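Local coordinates for SusD family protein (Bacteroides uniformis, PDB 7KV1) that probably binds beta-glucans at the cell surface of a gut bacterium, as a SusD-family surface glycan-binding protein built on tetratricopeptide-like helices, at residues T411-A416 with D452-E457; G466-D471 with A483-T488; P167-N172 with Y178-Y183; F154-L159 with A190-E195; N319-D324 with T357-A362. All blocks are in the same frame, centred on the assembly; numbering follows the deposited sequence.

Contact 1. Residues T411-A416 with D452-E457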
# COMPACT_ATOMS: atom_id res chain seq x y z
N THR A 411 -5.77 -10.45 -5.29
CA THR A 411 -6.23 -11.80 -4.87
C THR A 411 -5.79 -12.82 -5.93
O THR A 411 -5.16 -13.84 -5.56
CB THR A 411 -7.74 -11.82 -4.62
OG1 THR A 411 -8.13 -10.70 -3.82
CG2 THR A 411 -8.16 -13.13 -3.99
N LEU A 412 -6.08 -12.56 -7.21
CA LEU A 412 -5.81 -13.55 -8.30
C LEU A 412 -4.30 -13.73 -8.42
O LEU A 412 -3.84 -14.89 -8.47
CB LEU A 412 -6.45 -13.08 -9.61
CG LEU A 412 -7.98 -13.14 -9.67
CD1 LEU A 412 -8.49 -12.30 -10.82
CD2 LEU A 412 -8.51 -14.57 -9.80
N LEU A 413 -3.53 -12.63 -8.42
CA LEU A 413 -2.06 -12.70 -8.61
C LEU A 413 -1.39 -13.29 -7.37
O LEU A 413 -0.39 -14.03 -7.54
CB LEU A 413 -1.51 -11.33 -9.01
CG LEU A 413 -2.00 -10.79 -10.36
CD1 LEU A 413 -1.42 -9.43 -10.65
CD2 LEU A 413 -1.65 -11.71 -11.52
N ASN A 414 -1.92 -13.02 -6.17
CA ASN A 414 -1.46 -13.66 -4.93
C ASN A 414 -1.64 -15.18 -5.09
O ASN A 414 -0.72 -15.94 -4.83
CB ASN A 414 -2.24 -13.19 -3.70
CG ASN A 414 -1.83 -11.84 -3.15
OD1 ASN A 414 -0.86 -11.24 -3.60
ND2 ASN A 414 -2.60 -11.34 -2.19
N ALA A 415 -2.85 -15.59 -5.43
CA ALA A 415 -3.20 -17.02 -5.58
C ALA A 415 -2.31 -17.68 -6.64
O ALA A 415 -1.78 -18.79 -6.40
CB ALA A 415 -4.64 -17.11 -5.93
N ALA A 416 -2.12 -17.05 -7.79
CA ALA A 416 -1.32 -17.67 -8.86
C ALA A 416 0.09 -17.91 -8.34
O ALA A 416 0.62 -19.02 -8.49
CB ALA A 416 -1.34 -16.84 -10.11
N ASP A 452 7.83 -15.93 -12.27
CA ASP A 452 8.34 -14.67 -12.86
C ASP A 452 7.25 -13.95 -13.67
O ASP A 452 7.14 -12.72 -13.56
CB ASP A 452 9.57 -14.84 -13.74
CG ASP A 452 10.25 -13.48 -13.94
OD1 ASP A 452 10.58 -12.78 -12.94
OD2 ASP A 452 10.33 -13.08 -15.08
N ASP A 453 6.41 -14.70 -14.40
CA ASP A 453 5.26 -14.10 -15.12
C ASP A 453 4.35 -13.37 -14.12
O ASP A 453 3.84 -12.30 -14.48
CB ASP A 453 4.44 -15.15 -15.88
CG ASP A 453 5.18 -15.85 -17.01
OD1 ASP A 453 6.00 -15.16 -17.67
OD2 ASP A 453 4.94 -17.11 -17.22
N VAL A 454 4.06 -13.98 -12.97
CA VAL A 454 3.17 -13.36 -11.95
C VAL A 454 3.84 -12.06 -11.47
O VAL A 454 3.17 -11.02 -11.44
CB VAL A 454 2.84 -14.30 -10.79
CG1 VAL A 454 1.88 -13.65 -9.80
CG2 VAL A 454 2.31 -15.63 -11.30
N LEU A 455 5.13 -12.08 -11.12
CA LEU A 455 5.80 -10.84 -10.66
C LEU A 455 5.73 -9.77 -11.76
O LEU A 455 5.54 -8.55 -11.45
CB LEU A 455 7.25 -11.18 -10.26
CG LEU A 455 7.39 -12.21 -9.15
CD1 LEU A 455 8.85 -12.43 -8.88
CD2 LEU A 455 6.65 -11.78 -7.88
N THR A 456 5.90 -10.15 -13.03
CA THR A 456 5.81 -9.15 -14.13
C THR A 456 4.40 -8.59 -14.19
O THR A 456 4.26 -7.36 -14.33
CB THR A 456 6.25 -9.76 -15.47
OG1 THR A 456 7.63 -10.05 -15.31
CG2 THR A 456 5.99 -8.83 -16.65
N GLU A 457 3.39 -9.44 -14.08
CA GLU A 457 1.97 -9.01 -14.13
C GLU A 457 1.64 -8.05 -12.98
O GLU A 457 0.93 -7.05 -13.22
CB GLU A 457 1.02 -10.20 -14.17
CG GLU A 457 -0.29 -9.86 -14.81
CD GLU A 457 -0.20 -9.53 -16.30
OE1 GLU A 457 0.59 -10.20 -16.99
OE2 GLU A 457 -0.94 -8.60 -16.74
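With CG1 anti to the backbone N (chi1 -177°), Val-454 spreads its two methyls toward helix 408-420, while Leu-413 on that helix turns CG anti to its own carbonyl carbon and reaches Glu-457. The methyls of Val-454 have separate partners. CG1 lies 3.2 Å from the carbonyl O of Leu-413, close against the backbone, and CG2 rests 4.0 Å from Ala-416 CB. Small residues suit this place: the single methyl of Ala-416 and the short, branched valine let the backbones approach, with Leu-413 CA and Val-454 CA 6.2 Å apart. One turn on, Leu-413 CD2 packs 4.0 Å from Glu-457 CG, the two side chains crossing at about a right angle. Glutamate serves here as both hydrocarbon and acid: its CB and CG lie against the leucine, while the bend at chi2 (66°) carries the carboxylate away to salt bridges with Arg-353 and Arg-438, which probably offset the charge of a buried carboxylate. No hydrogen bond joins the segments. Their axes run nearly antiparallel, at 160° and 9.8 Å apart, helix 429-440 lying between the two helices in sequence; its Leu-434 touches Val-454, and helices 230-244 and 250-262 cover the far side of helix 408-420.

Contact 2. Residues G466-D471 with A483-T488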
# COMPACT_ATOMS: atom_id res chain seq x y z
N GLY A 466 1.76 1.38 -4.77
CA GLY A 466 2.69 1.09 -3.65
C GLY A 466 3.00 -0.39 -3.47
O GLY A 466 3.27 -0.78 -2.30
N LYS A 467 3.01 -1.19 -4.55
CA LYS A 467 3.27 -2.65 -4.50
C LYS A 467 4.70 -2.97 -4.95
O LYS A 467 5.33 -3.89 -4.39
CB LYS A 467 2.27 -3.43 -5.35
CG LYS A 467 0.82 -3.12 -5.02
CD LYS A 467 0.33 -3.57 -3.65
CE LYS A 467 -1.08 -3.06 -3.40
NZ LYS A 467 -1.68 -3.55 -2.13
N ARG A 468 5.19 -2.25 -5.95
CA ARG A 468 6.37 -2.66 -6.74
C ARG A 468 7.59 -2.76 -5.84
O ARG A 468 8.32 -3.75 -6.00
CB ARG A 468 6.57 -1.66 -7.87
CG ARG A 468 7.80 -1.92 -8.73
CD ARG A 468 7.83 -3.27 -9.38
NE ARG A 468 8.98 -3.25 -10.26
CZ ARG A 468 9.50 -4.28 -10.94
NH1 ARG A 468 8.99 -5.50 -10.80
NH2 ARG A 468 10.53 -4.07 -11.74
N TYR A 469 7.86 -1.76 -4.99
CA TYR A 469 9.08 -1.81 -4.14
C TYR A 469 9.09 -3.05 -3.24
O TYR A 469 10.08 -3.81 -3.26
CB TYR A 469 9.27 -0.54 -3.33
CG TYR A 469 10.39 -0.66 -2.34
CD1 TYR A 469 11.70 -0.77 -2.78
CD2 TYR A 469 10.14 -0.65 -0.99
CE1 TYR A 469 12.74 -0.91 -1.88
CE2 TYR A 469 11.17 -0.76 -0.07
CZ TYR A 469 12.47 -0.90 -0.52
OH TYR A 469 13.48 -1.03 0.38
N PHE A 470 8.02 -3.26 -2.45
CA PHE A 470 7.88 -4.46 -1.58
C PHE A 470 7.95 -5.76 -2.41
O PHE A 470 8.62 -6.70 -1.91
CB PHE A 470 6.63 -4.37 -0.72
CG PHE A 470 6.68 -3.20 0.22
CD1 PHE A 470 7.84 -2.89 0.92
CD2 PHE A 470 5.58 -2.38 0.38
CE1 PHE A 470 7.89 -1.80 1.77
CE2 PHE A 470 5.63 -1.29 1.21
CZ PHE A 470 6.78 -0.99 1.90
N ASP A 471 7.40 -5.81 -3.62
CA ASP A 471 7.53 -7.01 -4.50
C ASP A 471 9.00 -7.23 -4.88
O ASP A 471 9.44 -8.41 -4.91
CB ASP A 471 6.64 -6.95 -5.74
CG ASP A 471 5.18 -7.15 -5.40
OD1 ASP A 471 4.90 -7.71 -4.29
OD2 ASP A 471 4.31 -6.71 -6.21
N ALA A 483 15.92 -11.09 -13.14
CA ALA A 483 16.72 -9.94 -12.68
C ALA A 483 15.84 -8.68 -12.63
O ALA A 483 15.96 -7.91 -11.66
CB ALA A 483 17.95 -9.79 -13.56
N SER A 484 14.94 -8.51 -13.60
CA SER A 484 14.09 -7.31 -13.71
C SER A 484 13.06 -7.28 -12.57
O SER A 484 12.48 -6.22 -12.34
CB SER A 484 13.44 -7.25 -15.09
OG SER A 484 12.45 -8.26 -15.21
N ASN A 485 12.89 -8.38 -11.82
CA ASN A 485 11.83 -8.52 -10.79
C ASN A 485 12.46 -8.69 -9.41
O ASN A 485 11.71 -8.95 -8.45
CB ASN A 485 10.87 -9.63 -11.19
CG ASN A 485 9.90 -9.17 -12.26
OD1 ASN A 485 9.49 -8.00 -12.29
ND2 ASN A 485 9.52 -10.06 -13.15
N LYS A 486 13.77 -8.44 -9.27
CA LYS A 486 14.45 -8.53 -7.95
C LYS A 486 15.10 -7.20 -7.59
O LYS A 486 15.77 -6.65 -8.45
CB LYS A 486 15.50 -9.65 -7.94
CG LYS A 486 14.93 -11.04 -8.15
CD LYS A 486 16.02 -12.07 -8.37
CE LYS A 486 16.89 -12.29 -7.16
NZ LYS A 486 17.01 -13.74 -6.85
N ALA A 487 14.99 -6.78 -6.32
CA ALA A 487 15.53 -5.50 -5.81
C ALA A 487 17.01 -5.33 -6.18
O ALA A 487 17.36 -4.22 -6.66
CB ALA A 487 15.32 -5.37 -4.32
N THR A 488 17.88 -6.32 -5.93
CA THR A 488 19.35 -6.15 -6.09
C THR A 488 19.74 -5.85 -7.53
O THR A 488 20.81 -5.24 -7.73
CB THR A 488 20.16 -7.35 -5.58
OG1 THR A 488 19.66 -8.56 -6.17
CG2 THR A 488 20.10 -7.45 -4.07
O HOH W 1 9.02 -8.59 -7.83
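Arg-468 lays the edge of its guanidinium against the 483-485 turn, where two oxygens meet two different nitrogens. NH1 donates to Asn-485 OD1 at 3.0 Å, a fairly straight bond (160° at the hydrogen) that lies in the planes of both the guanidinium and the side-chain carbonyl, although the guanidinium and amide planes stand perpendicular. NH2 donates to the backbone O of Ser-484, also at 3.0 Å but more bent, with that oxygen tilted from the guanidinium plane. A bend at chi2 (59°) steers the long arm to this edge, and NH2 also forms a salt bridge with Asp-80. Replacing Arg-468 by an alanine removes both donors, and is likely to leave Asn-485 OD1 and Ser-484 O without these bonds and Asp-80 without this salt bridge. Asparagine suits its position because its amide works in both directions: OD1 accepts from the arginine while ND2 donates to Asp-452 and Thr-456. Beside this pair a water bridges the backbones, giving one hydrogen to Asn-485 O at 2.8 Å and a weak bond to Asp-471 O. The carboxylate of Asp-471 instead pairs with Arg-474 and Arg-458. The contact thus joins the start of helix 468-474 to the turn leading into helix 487-490, with helix 451-461 packed against both Arg-468 and Asn-485.

Contact 3. Residues P167-N172 with Y178-Y183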
# COMPACT_ATOMS: atom_id res chain seq x y z
N PRO A 167 9.60 -1.26 18.51
CA PRO A 167 8.86 -1.48 19.75
C PRO A 167 7.52 -2.19 19.47
O PRO A 167 6.79 -1.82 18.55
CB PRO A 167 8.60 -0.07 20.29
CG PRO A 167 9.75 0.72 19.73
CD PRO A 167 9.97 0.15 18.34
N PHE A 168 7.27 -3.24 20.25
CA PHE A 168 6.09 -4.10 20.09
C PHE A 168 5.32 -4.15 21.41
O PHE A 168 5.88 -4.65 22.40
CB PHE A 168 6.52 -5.48 19.58
CG PHE A 168 5.33 -6.22 19.05
CD1 PHE A 168 4.53 -6.96 19.90
CD2 PHE A 168 4.90 -6.01 17.75
CE1 PHE A 168 3.40 -7.59 19.42
CE2 PHE A 168 3.76 -6.63 17.29
CZ PHE A 168 3.01 -7.40 18.13
N TYR A 169 4.09 -3.64 21.44
CA TYR A 169 3.21 -3.71 22.62
C TYR A 169 1.75 -3.90 22.20
O TYR A 169 1.28 -3.22 21.24
CB TYR A 169 3.33 -2.46 23.50
CG TYR A 169 3.13 -1.12 22.85
CD1 TYR A 169 4.13 -0.53 22.12
CD2 TYR A 169 1.99 -0.37 23.11
CE1 TYR A 169 4.01 0.75 21.62
CE2 TYR A 169 1.83 0.91 22.61
CZ TYR A 169 2.85 1.47 21.84
OH TYR A 169 2.74 2.73 21.32
N LEU A 170 1.03 -4.75 22.95
CA LEU A 170 -0.43 -4.97 22.75
C LEU A 170 -1.25 -4.39 23.92
O LEU A 170 -2.47 -4.60 23.94
CB LEU A 170 -0.65 -6.47 22.57
CG LEU A 170 0.06 -7.11 21.38
CD1 LEU A 170 -0.26 -8.60 21.30
CD2 LEU A 170 -0.28 -6.41 20.06
N GLU A 171 -0.60 -3.64 24.84
CA GLU A 171 -1.20 -2.92 26.01
C GLU A 171 -0.51 -1.56 26.08
O GLU A 171 0.75 -1.53 25.96
CB GLU A 171 -0.91 -3.64 27.34
N ASN A 172 -1.23 -0.46 26.29
CA ASN A 172 -0.58 0.87 26.43
C ASN A 172 0.27 0.89 27.71
O ASN A 172 -0.08 0.19 28.66
CB ASN A 172 -1.60 2.01 26.37
CG ASN A 172 -2.04 2.24 24.95
OD1 ASN A 172 -1.32 1.90 24.02
ND2 ASN A 172 -3.22 2.82 24.78
N TYR A 178 7.97 3.71 30.43
CA TYR A 178 6.70 3.71 29.65
C TYR A 178 7.00 3.51 28.16
O TYR A 178 6.36 4.20 27.33
CB TYR A 178 5.94 5.03 29.87
N THR A 179 7.93 2.62 27.83
CA THR A 179 8.32 2.22 26.44
C THR A 179 8.28 0.69 26.32
O THR A 179 8.37 -0.02 27.33
CB THR A 179 9.73 2.70 26.08
OG1 THR A 179 10.55 2.13 27.10
CG2 THR A 179 9.87 4.21 26.03
N ALA A 180 8.17 0.17 25.11
CA ALA A 180 8.02 -1.27 24.87
C ALA A 180 9.34 -1.83 24.35
O ALA A 180 10.14 -1.12 23.76
CB ALA A 180 6.86 -1.48 23.92
N PRO A 181 9.57 -3.15 24.50
CA PRO A 181 10.82 -3.74 24.04
C PRO A 181 10.85 -3.66 22.50
O PRO A 181 9.81 -3.84 21.89
CB PRO A 181 10.75 -5.17 24.58
CG PRO A 181 9.27 -5.44 24.70
CD PRO A 181 8.64 -4.11 25.10
N GLN A 182 11.99 -3.28 21.94
CA GLN A 182 12.25 -3.34 20.47
C GLN A 182 12.44 -4.81 20.07
O GLN A 182 13.39 -5.46 20.53
CB GLN A 182 13.43 -2.46 20.10
CG GLN A 182 13.63 -2.28 18.60
CD GLN A 182 14.88 -1.48 18.34
OE1 GLN A 182 15.75 -1.40 19.22
NE2 GLN A 182 15.02 -0.93 17.15
N TYR A 183 11.54 -5.32 19.22
CA TYR A 183 11.68 -6.66 18.60
C TYR A 183 12.49 -6.55 17.31
O TYR A 183 12.50 -5.45 16.69
CB TYR A 183 10.31 -7.21 18.25
CG TYR A 183 9.49 -7.71 19.40
CD1 TYR A 183 9.71 -7.32 20.71
CD2 TYR A 183 8.43 -8.57 19.14
CE1 TYR A 183 8.92 -7.78 21.74
CE2 TYR A 183 7.66 -9.06 20.17
CZ TYR A 183 7.90 -8.67 21.46
OH TYR A 183 7.10 -9.17 22.43
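Phe-168 and Tyr-183 supply the aromatic part of this contact. Phe-168 CB stands over the centre of the Tyr-183 ring, 3.6 Å from its centroid and only 7° off the ring normal, a clear CH-pi contact. The phenyl group itself slides past: the two planes are near parallel (23°), yet the centroids lie 5.1 Å apart and the rings barely overlap. With CG anti to the backbone N (chi1 -164°), the Phe-168 ring continues toward helix 185-201, where it touches Glu-191 and Leu-192. The polar part is a backbone affair. Pro-181 O takes the N-H of Phe-168, with N 3.1 Å away, and beside it the weaker CA-H of Pro-167, whose CA lies at 3.3 Å. The apolar remainder centres on Ala-180, whose methyl lies 3.4 Å from Tyr-169 CD1 and also packs near Pro-167 CB and the carbonyl O of Phe-168; a methyl is compact enough to fit among all three. Gln-182 turns the other way, its amide bonding to Val-524 and Asn-165. Pro-167 and Gln-182 form a single beta bridge, their CA atoms 3.9 Å apart. This isolated beta bridge, with no regular strand on either side, ties together the two arms of the long connection between helix 138-162 and helix 185-201.

Contact 4. Residues F154-L159 with A190-E195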
# COMPACT_ATOMS: atom_id res chain seq x y z
N PHE A 154 -2.71 -4.01 11.02
CA PHE A 154 -2.50 -3.12 9.86
C PHE A 154 -1.42 -2.08 10.17
O PHE A 154 -0.47 -1.91 9.38
CB PHE A 154 -3.79 -2.44 9.45
CG PHE A 154 -3.56 -1.54 8.26
CD1 PHE A 154 -3.51 -2.07 7.00
CD2 PHE A 154 -3.35 -0.20 8.43
CE1 PHE A 154 -3.28 -1.26 5.90
CE2 PHE A 154 -3.12 0.62 7.34
CZ PHE A 154 -3.07 0.08 6.08
N TYR A 155 -1.55 -1.38 11.29
CA TYR A 155 -0.57 -0.35 11.72
C TYR A 155 0.79 -1.01 11.96
O TYR A 155 1.80 -0.39 11.58
CB TYR A 155 -1.08 0.40 12.95
CG TYR A 155 -2.28 1.28 12.71
CD1 TYR A 155 -2.24 2.30 11.76
CD2 TYR A 155 -3.44 1.13 13.45
CE1 TYR A 155 -3.33 3.14 11.56
CE2 TYR A 155 -4.55 1.94 13.24
CZ TYR A 155 -4.48 2.96 12.31
OH TYR A 155 -5.56 3.76 12.11
N TYR A 156 0.85 -2.19 12.61
CA TYR A 156 2.13 -2.84 12.90
C TYR A 156 2.75 -3.31 11.59
O TYR A 156 4.00 -3.33 11.45
CB TYR A 156 1.98 -3.99 13.89
CG TYR A 156 2.19 -3.57 15.32
CD1 TYR A 156 3.43 -3.09 15.73
CD2 TYR A 156 1.16 -3.64 16.24
CE1 TYR A 156 3.64 -2.70 17.04
CE2 TYR A 156 1.37 -3.27 17.57
CZ TYR A 156 2.60 -2.78 17.95
OH TYR A 156 2.82 -2.32 19.23
N ASN A 157 1.89 -3.72 10.65
CA ASN A 157 2.36 -4.25 9.36
C ASN A 157 3.14 -3.15 8.61
O ASN A 157 4.16 -3.44 7.97
CB ASN A 157 1.18 -4.80 8.55
CG ASN A 157 1.62 -5.28 7.19
OD1 ASN A 157 2.58 -6.05 7.08
ND2 ASN A 157 0.91 -4.82 6.16
N MET A 158 2.63 -1.92 8.66
CA MET A 158 3.30 -0.74 8.06
C MET A 158 4.66 -0.51 8.74
O MET A 158 5.68 -0.42 8.04
CB MET A 158 2.42 0.50 8.19
CG MET A 158 2.84 1.62 7.30
SD MET A 158 1.62 2.97 7.40
CE MET A 158 0.18 2.19 6.70
N LEU A 159 4.70 -0.49 10.07
CA LEU A 159 5.97 -0.34 10.84
C LEU A 159 6.96 -1.42 10.42
O LEU A 159 8.15 -1.11 10.19
CB LEU A 159 5.68 -0.44 12.34
CG LEU A 159 4.96 0.76 12.93
CD1 LEU A 159 4.40 0.41 14.30
CD2 LEU A 159 5.89 1.98 13.02
N ALA A 190 6.48 -12.88 13.70
CA ALA A 190 5.96 -14.05 14.44
C ALA A 190 4.75 -13.62 15.27
O ALA A 190 3.69 -14.31 15.24
CB ALA A 190 7.05 -14.67 15.31
N GLU A 191 4.88 -12.50 15.97
CA GLU A 191 3.80 -11.93 16.78
C GLU A 191 2.60 -11.52 15.92
O GLU A 191 1.45 -11.89 16.25
CB GLU A 191 4.26 -10.65 17.47
CG GLU A 191 5.11 -10.95 18.64
CD GLU A 191 4.32 -11.15 19.90
OE1 GLU A 191 3.11 -11.42 19.78
OE2 GLU A 191 4.93 -11.02 20.97
N LEU A 192 2.85 -10.70 14.92
CA LEU A 192 1.77 -10.11 14.09
C LEU A 192 0.95 -11.21 13.43
O LEU A 192 -0.28 -11.09 13.42
CB LEU A 192 2.36 -9.22 13.00
CG LEU A 192 2.59 -7.77 13.37
CD1 LEU A 192 2.76 -6.96 12.09
CD2 LEU A 192 1.45 -7.24 14.23
N ILE A 193 1.63 -12.21 12.87
CA ILE A 193 0.97 -13.27 12.06
C ILE A 193 0.18 -14.18 13.01
O ILE A 193 -0.95 -14.58 12.64
CB ILE A 193 1.97 -14.01 11.15
CG1 ILE A 193 1.26 -14.67 9.97
CG2 ILE A 193 2.81 -15.02 11.94
CD1 ILE A 193 0.65 -13.66 8.98
N ALA A 194 0.66 -14.39 14.24
CA ALA A 194 -0.08 -15.11 15.32
C ALA A 194 -1.34 -14.32 15.67
O ALA A 194 -2.41 -14.92 15.72
CB ALA A 194 0.76 -15.37 16.56
N GLU A 195 -1.22 -13.01 15.86
CA GLU A 195 -2.34 -12.13 16.22
C GLU A 195 -3.37 -12.18 15.08
O GLU A 195 -4.60 -12.38 15.36
CB GLU A 195 -1.80 -10.74 16.61
CG GLU A 195 -2.84 -9.66 16.85
CD GLU A 195 -3.80 -9.83 18.03
OE1 GLU A 195 -3.71 -10.85 18.71
OE2 GLU A 195 -4.67 -8.96 18.23
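Two successive helices of the largely helical N-terminal half, 138-162 and 185-201, meet here in the kind of helix-on-helix packing from which tetratricopeptide-like folds are built. Leu-192 supplies the whole of one side. Its CD2 methyl approaches Tyr-156 CB to 3.3 Å, a tight apolar contact, and CD1 lies 3.6 Å from the same carbon. CD1 also sits over the backbone, 3.7 Å from Asn-157 N, so the fork of the leucine rests where the two residues join. Leucine fits this place because its branched end can touch a side chain and a neighbouring peptide at once, filling the gap between helices whose nearest CA atoms, those of Tyr-156 and Leu-192, are 7.4 Å apart. The tyrosine side chain crosses the leucine at about a right angle. Its chi1 of -93° departs from the usual staggered value and turns the ring away from Leu-192, carrying the hydroxyl to the backbone O of Tyr-169. A phenol thus serves two ends: carbon beside the leucine and a polar tip for a backbone carbonyl. Asn-157 adds little apolar surface; its ND2 donates to Glu-239. No hydrogen bond links the two segments. Helix 230-244 closes one side, its Met-240 touching both Asn-157 and Leu-192, while helix 110-129 packs on helix 138-162 at Met-158 and Leu-159.

Contact 5. Residues N319-D324 with T357-A362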
# COMPACT_ATOMS: atom_id res chain seq x y z
N ASN A 319 2.98 21.37 -12.08
CA ASN A 319 2.97 22.73 -11.51
C ASN A 319 2.60 23.78 -12.57
O ASN A 319 3.08 23.66 -13.71
CB ASN A 319 4.36 23.06 -10.96
CG ASN A 319 4.35 24.36 -10.17
OD1 ASN A 319 4.76 25.39 -10.69
ND2 ASN A 319 3.89 24.30 -8.94
N SER A 320 1.82 24.79 -12.18
CA SER A 320 1.41 25.95 -13.03
C SER A 320 0.83 25.40 -14.33
O SER A 320 1.24 25.85 -15.42
CB SER A 320 2.57 26.90 -13.30
OG SER A 320 3.27 27.23 -12.09
N PHE A 321 -0.01 24.37 -14.22
CA PHE A 321 -0.59 23.68 -15.39
C PHE A 321 -1.52 24.66 -16.11
O PHE A 321 -2.40 25.21 -15.47
CB PHE A 321 -1.35 22.45 -14.91
CG PHE A 321 -1.91 21.55 -15.99
CD1 PHE A 321 -1.08 20.95 -16.93
CD2 PHE A 321 -3.26 21.28 -16.06
CE1 PHE A 321 -1.59 20.11 -17.90
CE2 PHE A 321 -3.79 20.46 -17.05
CZ PHE A 321 -2.94 19.86 -17.96
N PRO A 322 -1.43 24.86 -17.44
CA PRO A 322 -2.34 25.81 -18.11
C PRO A 322 -3.81 25.36 -18.14
O PRO A 322 -4.65 26.13 -18.49
CB PRO A 322 -1.78 25.91 -19.54
CG PRO A 322 -1.00 24.60 -19.74
CD PRO A 322 -0.45 24.26 -18.36
N GLY A 323 -4.10 24.13 -17.78
CA GLY A 323 -5.48 23.62 -17.69
C GLY A 323 -5.77 22.67 -18.83
O GLY A 323 -5.12 22.81 -19.89
N ASP A 324 -6.66 21.70 -18.60
CA ASP A 324 -7.21 20.78 -19.64
C ASP A 324 -8.72 20.70 -19.37
O ASP A 324 -9.18 21.45 -18.49
CB ASP A 324 -6.45 19.44 -19.70
CG ASP A 324 -6.54 18.53 -18.48
OD1 ASP A 324 -7.28 18.89 -17.52
OD2 ASP A 324 -5.90 17.43 -18.51
N THR A 357 -3.12 4.31 -16.59
CA THR A 357 -1.98 4.39 -15.63
C THR A 357 -1.22 5.70 -15.86
O THR A 357 -0.80 6.35 -14.89
CB THR A 357 -1.10 3.14 -15.75
OG1 THR A 357 -1.87 2.01 -15.35
CG2 THR A 357 0.14 3.24 -14.90
N CYS A 358 -1.02 6.04 -17.13
CA CYS A 358 -0.05 7.05 -17.58
C CYS A 358 -0.83 8.24 -18.13
O CYS A 358 -1.49 8.09 -19.16
CB CYS A 358 0.88 6.48 -18.64
SG CYS A 358 1.71 4.95 -18.15
N TRP A 359 -0.76 9.38 -17.44
CA TRP A 359 -1.28 10.67 -17.96
C TRP A 359 -0.15 11.35 -18.73
O TRP A 359 0.81 11.79 -18.09
CB TRP A 359 -1.80 11.51 -16.81
CG TRP A 359 -2.20 12.90 -17.19
CD1 TRP A 359 -2.55 13.37 -18.43
CD2 TRP A 359 -2.32 14.00 -16.28
NE1 TRP A 359 -2.90 14.69 -18.35
CE2 TRP A 359 -2.78 15.10 -17.03
CE3 TRP A 359 -2.11 14.15 -14.91
CZ2 TRP A 359 -2.95 16.35 -16.45
CZ3 TRP A 359 -2.32 15.38 -14.32
CH2 TRP A 359 -2.75 16.46 -15.09
N VAL A 360 -0.21 11.31 -20.06
CA VAL A 360 0.87 11.83 -20.93
C VAL A 360 0.45 13.24 -21.33
O VAL A 360 -0.65 13.40 -21.91
CB VAL A 360 1.10 10.97 -22.18
CG1 VAL A 360 2.13 11.61 -23.11
CG2 VAL A 360 1.53 9.55 -21.82
N ILE A 361 1.28 14.23 -21.04
CA ILE A 361 1.03 15.64 -21.46
C ILE A 361 1.86 15.90 -22.73
O ILE A 361 3.05 15.65 -22.71
CB ILE A 361 1.33 16.56 -20.28
CG1 ILE A 361 0.40 16.17 -19.11
CG2 ILE A 361 1.19 18.02 -20.70
CD1 ILE A 361 0.50 17.02 -17.89
N ALA A 362 1.21 16.31 -23.82
CA ALA A 362 1.85 16.66 -25.12
C ALA A 362 3.02 17.63 -24.86
O ALA A 362 2.85 18.53 -23.99
CB ALA A 362 0.81 17.26 -26.04
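Phe-321 and Trp-359 make the tight part of this contact, a T-shaped pair in which the edge of the indole points at the face of the phenyl ring. The planes stand at 79°, the centroid of the indole six-membered ring lies 5.6 Å from that of Phe-321, and Trp-359 CZ2 comes within 3.8 Å of Phe-321 CZ. Both residues hold CG anti to the backbone N, Trp-359 with chi1 at 173°, and they reach toward each other from opposite directions. The broad indole also offers a face to Ile-361 CD1, whose unbranched end reaches both rings, 3.7 Å from Phe-321 CE1, where the loop meets strand 358-360 and the residue following it. The looser side is the partly exposed margin at Asp-324, a small contact in which OD2 nears the indole without a hydrogen bond to it. That carboxylate has its salt bridge with Arg-382, which also makes a cation-pi contact with Trp-359. A serine in place of Trp-359 would probably leave the face of Phe-321 uncovered on this side and deprive Arg-382 of its aromatic partner. The chemistry therefore implies a join held by apolar and aromatic packing, the acid at its border being answered from outside the two segments.

Along the chain the order is contact 4 with contact 3 nested inside its loop, then contact 5, contact 1 and contact 2. Contacts 3 and 4, 13 Å apart between centres, both concern helices 138-162 and 185-201 and their connection; they touch, among other places, where Tyr-183 OH meets Glu-191 OE2. Contacts 1 and 2 are likewise 13 Å apart and meet at Asn-485, beside helix 451-461, in the C-terminal SusD-family region. Contact 5, in the same region, stands apart, about 46 Å from contact 3 between centres and on the other side of the chain's centre. The chain therefore probably holds two separate packing clusters, contacts 2 and 4 approaching to about 6 Å between nearest atoms.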